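Local coordinates for protein calmodulin, putative (Toxoplasma gondii, PDB 6TJ6) that binds calcium through an EF-hand loop near its N-terminus and resembles calmodulin and myosin essential light chains, its broader role being inferred from the family, at residues C35-L47 with A58-E70. Sequence-based numbering, arbitrary orientation.
Sequences CGVSPTPDEIKAL and AWMSKKLASYNPE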
# COMPACT_ATOMS: atom_id res chain seq x y z
N CYS A 35 -12.68 7.72 -3.83
CA CYS A 35 -13.09 8.24 -2.54
C CYS A 35 -14.56 8.64 -2.51
O CYS A 35 -15.00 9.28 -1.54
CB CYS A 35 -12.21 9.42 -2.14
SG CYS A 35 -10.45 9.00 -2.02
N GLY A 36 -15.32 8.29 -3.54
CA GLY A 36 -16.73 8.61 -3.61
C GLY A 36 -17.07 9.98 -4.15
O GLY A 36 -18.20 10.43 -3.96
N VAL A 37 -16.14 10.65 -4.82
CA VAL A 37 -16.37 11.98 -5.37
C VAL A 37 -16.55 11.86 -6.87
O VAL A 37 -15.71 11.28 -7.57
CB VAL A 37 -15.21 12.93 -5.02
CG1 VAL A 37 -15.41 14.27 -5.72
CG2 VAL A 37 -15.11 13.12 -3.52
N SER A 38 -17.65 12.42 -7.38
CA SER A 38 -17.89 12.53 -8.81
C SER A 38 -17.60 13.96 -9.25
O SER A 38 -18.49 14.81 -9.17
CB SER A 38 -19.32 12.14 -9.17
OG SER A 38 -19.63 10.83 -8.72
N PRO A 39 -16.39 14.26 -9.70
CA PRO A 39 -16.09 15.64 -10.12
C PRO A 39 -16.91 16.04 -11.33
O PRO A 39 -17.25 15.22 -12.19
CB PRO A 39 -14.59 15.59 -10.44
CG PRO A 39 -14.32 14.16 -10.78
CD PRO A 39 -15.24 13.36 -9.90
N THR A 40 -17.23 17.33 -11.39
CA THR A 40 -17.95 17.87 -12.53
C THR A 40 -17.04 17.85 -13.76
O THR A 40 -15.82 17.80 -13.64
CB THR A 40 -18.41 19.30 -12.24
OG1 THR A 40 -17.28 20.17 -12.14
CG2 THR A 40 -19.21 19.35 -10.94
N PRO A 41 -17.63 17.87 -14.96
CA PRO A 41 -16.80 17.95 -16.17
C PRO A 41 -15.92 19.19 -16.21
O PRO A 41 -14.81 19.13 -16.77
CB PRO A 41 -17.83 17.94 -17.31
CG PRO A 41 -19.01 17.24 -16.73
CD PRO A 41 -19.05 17.66 -15.29
N ASP A 42 -16.37 20.31 -15.64
CA ASP A 42 -15.51 21.48 -15.52
C ASP A 42 -14.33 21.19 -14.60
O ASP A 42 -13.18 21.52 -14.92
CB ASP A 42 -16.31 22.67 -15.00
CG ASP A 42 -17.11 23.35 -16.10
OD1 ASP A 42 -17.03 22.91 -17.26
OD2 ASP A 42 -17.82 24.33 -15.79
N GLU A 43 -14.59 20.57 -13.45
CA GLU A 43 -13.52 20.19 -12.53
C GLU A 43 -12.55 19.21 -13.19
O GLU A 43 -11.34 19.30 -12.99
CB GLU A 43 -14.10 19.60 -11.25
CG GLU A 43 -14.68 20.62 -10.29
CD GLU A 43 -15.52 19.98 -9.20
OE1 GLU A 43 -15.85 18.78 -9.33
OE2 GLU A 43 -15.86 20.67 -8.22
N ILE A 44 -13.08 18.28 -13.99
CA ILE A 44 -12.21 17.33 -14.68
C ILE A 44 -11.34 18.04 -15.70
O ILE A 44 -10.14 17.77 -15.82
CB ILE A 44 -13.05 16.21 -15.32
CG1 ILE A 44 -13.66 15.32 -14.24
CG2 ILE A 44 -12.21 15.40 -16.30
CD1 ILE A 44 -14.49 14.18 -14.78
N LYS A 45 -11.93 18.96 -16.47
CA LYS A 45 -11.14 19.72 -17.43
C LYS A 45 -10.08 20.56 -16.75
O LYS A 45 -8.99 20.76 -17.30
CB LYS A 45 -12.05 20.61 -18.28
N ALA A 46 -10.36 21.06 -15.54
CA ALA A 46 -9.43 21.93 -14.84
C ALA A 46 -8.31 21.17 -14.13
O ALA A 46 -7.37 21.81 -13.65
CB ALA A 46 -10.18 22.80 -13.83
N LEU A 47 -8.39 19.85 -14.05
CA LEU A 47 -7.37 19.08 -13.36
C LEU A 47 -6.02 19.27 -14.05
O LEU A 47 -5.96 19.36 -15.28
CB LEU A 47 -7.73 17.60 -13.33
CG LEU A 47 -8.87 17.18 -12.40
CD1 LEU A 47 -9.16 15.69 -12.55
CD2 LEU A 47 -8.55 17.51 -10.95
N ALA A 58 -4.59 18.61 -1.12
CA ALA A 58 -5.24 19.91 -1.13
C ALA A 58 -6.51 19.90 -1.97
O ALA A 58 -7.55 20.41 -1.54
CB ALA A 58 -4.26 20.98 -1.64
N TRP A 59 -6.44 19.30 -3.17
CA TRP A 59 -7.63 19.22 -4.02
C TRP A 59 -8.76 18.49 -3.30
O TRP A 59 -9.90 18.98 -3.27
CB TRP A 59 -7.28 18.50 -5.33
CG TRP A 59 -8.32 18.69 -6.40
CD1 TRP A 59 -8.28 19.58 -7.43
CD2 TRP A 59 -9.56 17.97 -6.54
NE1 TRP A 59 -9.41 19.46 -8.21
CE2 TRP A 59 -10.21 18.47 -7.68
CE3 TRP A 59 -10.17 16.94 -5.82
CZ2 TRP A 59 -11.45 17.99 -8.12
CZ3 TRP A 59 -11.40 16.46 -6.25
CH2 TRP A 59 -12.02 16.99 -7.39
N MET A 60 -8.46 17.33 -2.71
CA MET A 60 -9.50 16.55 -2.06
C MET A 60 -10.02 17.23 -0.80
O MET A 60 -11.21 17.15 -0.50
CB MET A 60 -8.97 15.15 -1.73
CG MET A 60 -8.69 14.28 -2.95
SD MET A 60 -10.18 13.81 -3.85
CE MET A 60 -11.02 12.82 -2.60
N SER A 61 -9.14 17.91 -0.04
CA SER A 61 -9.60 18.61 1.15
C SER A 61 -10.53 19.76 0.80
O SER A 61 -11.56 19.94 1.45
CB SER A 61 -8.39 19.12 1.95
OG SER A 61 -7.63 18.04 2.46
N LYS A 62 -10.20 20.51 -0.25
CA LYS A 62 -11.08 21.60 -0.66
C LYS A 62 -12.38 21.08 -1.28
O LYS A 62 -13.43 21.71 -1.13
CB LYS A 62 -10.34 22.53 -1.62
CG LYS A 62 -9.16 23.24 -0.96
CD LYS A 62 -8.13 23.73 -1.97
CE LYS A 62 -8.56 25.03 -2.63
NZ LYS A 62 -7.51 25.54 -3.55
N LYS A 63 -12.32 19.93 -1.96
CA LYS A 63 -13.53 19.36 -2.54
C LYS A 63 -14.47 18.84 -1.45
O LYS A 63 -15.66 19.17 -1.44
CB LYS A 63 -13.17 18.23 -3.51
CG LYS A 63 -14.36 17.55 -4.16
CD LYS A 63 -15.22 18.55 -4.93
CE LYS A 63 -16.25 17.84 -5.78
NZ LYS A 63 -17.14 18.78 -6.51
N LEU A 64 -13.95 18.02 -0.53
CA LEU A 64 -14.77 17.45 0.53
C LEU A 64 -15.36 18.51 1.45
O LEU A 64 -16.37 18.24 2.12
CB LEU A 64 -13.94 16.46 1.34
CG LEU A 64 -13.54 15.19 0.59
CD1 LEU A 64 -12.59 14.33 1.41
CD2 LEU A 64 -14.79 14.40 0.22
N ALA A 65 -14.76 19.70 1.50
CA ALA A 65 -15.31 20.78 2.31
C ALA A 65 -16.66 21.26 1.80
O ALA A 65 -17.39 21.91 2.54
CB ALA A 65 -14.32 21.94 2.36
N SER A 66 -17.00 20.96 0.55
CA SER A 66 -18.28 21.35 -0.03
C SER A 66 -19.05 20.18 -0.62
O SER A 66 -20.11 20.40 -1.22
CB SER A 66 -18.06 22.42 -1.11
OG SER A 66 -17.38 21.87 -2.23
N TYR A 67 -18.56 18.95 -0.47
CA TYR A 67 -19.12 17.78 -1.13
C TYR A 67 -19.07 16.61 -0.15
O TYR A 67 -17.97 16.18 0.23
CB TYR A 67 -18.34 17.46 -2.41
CG TYR A 67 -18.87 16.33 -3.27
CD1 TYR A 67 -18.62 15.00 -2.95
CD2 TYR A 67 -19.58 16.60 -4.43
CE1 TYR A 67 -19.10 13.98 -3.75
CE2 TYR A 67 -20.05 15.59 -5.24
CZ TYR A 67 -19.81 14.28 -4.89
OH TYR A 67 -20.28 13.26 -5.69
N ASN A 68 -20.23 16.11 0.25
CA ASN A 68 -20.29 14.98 1.16
C ASN A 68 -20.49 13.70 0.36
O ASN A 68 -21.58 13.50 -0.20
CB ASN A 68 -21.41 15.16 2.18
CG ASN A 68 -21.41 14.07 3.25
OD1 ASN A 68 -20.55 13.19 3.27
ND2 ASN A 68 -22.38 14.14 4.16
N PRO A 69 -19.49 12.81 0.29
CA PRO A 69 -19.65 11.59 -0.52
C PRO A 69 -20.85 10.73 -0.15
O PRO A 69 -21.56 10.26 -1.04
CB PRO A 69 -18.33 10.85 -0.27
CG PRO A 69 -17.35 11.92 0.04
CD PRO A 69 -18.13 12.95 0.82
N GLU A 70 -21.09 10.51 1.15
CA GLU A 70 -22.19 9.65 1.56
C GLU A 70 -23.52 10.16 1.02
O GLU A 70 -24.29 9.41 0.41
CB GLU A 70 -22.23 9.57 3.09
CG GLU A 70 -23.36 8.72 3.64
CD GLU A 70 -23.32 8.61 5.16
OE1 GLU A 70 -23.50 9.64 5.84
OE2 GLU A 70 -23.10 7.49 5.66
O HOH W 1 -18.73 17.45 -8.37
O HOH W 2 -10.21 20.64 -10.83
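Val37 packs against Lys63, Leu64 and Tyr67 in an EF-hand-like fold: helices 41-46 and 53-64 flank strand 50-52, which pairs antiparallel with 22-24 as in an EF-hand pair. Residues 35-47 run from the end of helix 26-34 into helix 41-46; residues 58-70 cover the end of helix 53-64 and the turn to helix 69-78. Val37 is buried and also touches Met60 and Pro69. Its CG1, anti to the backbone N (chi1 175°), lies 3.7 Å from Lys63 CE and over one face of the Tyr67 ring, offset toward the rim; CG2 reaches Leu64 CD2 at 4.0 Å. Beside it, the Met60 chain curls back on itself, which brings CE to 3.6 Å from Cys35 CB, while Ile32 of helix 26-34 also touches Val37. The Tyr67 ring is pinned at its hydroxyl: Ser38 N donates to Tyr67 OH at 3.2 Å in a nearly straight bond (165°).

Toward helix 41-46 the packing gives way to a salt bridge and bridging waters, with Trp59 still resting on Leu47 and Pro39. The extended Glu43 side chain meets Lys63 at about a right angle, and Lys63 NZ makes a salt bridge with its carboxylate, donating to the syn lone pair of Glu43 OE2 at 2.9 Å; its bond to OE1 is weak. Thr40 N also donates to OE1, from above the carboxylate plane, completing a capping box with Glu43 N and Thr40 OG1, a second bond on the carboxylate that probably steadies it for Lys63. One water accepts from Lys63 NZ and donates to Ser38 O. Leu47 CD2 approaches Trp59 NE1 to 3.5 Å, and a second water, in the indole plane, accepts from that NE1 and donates to Glu43 O at 2.8 Å.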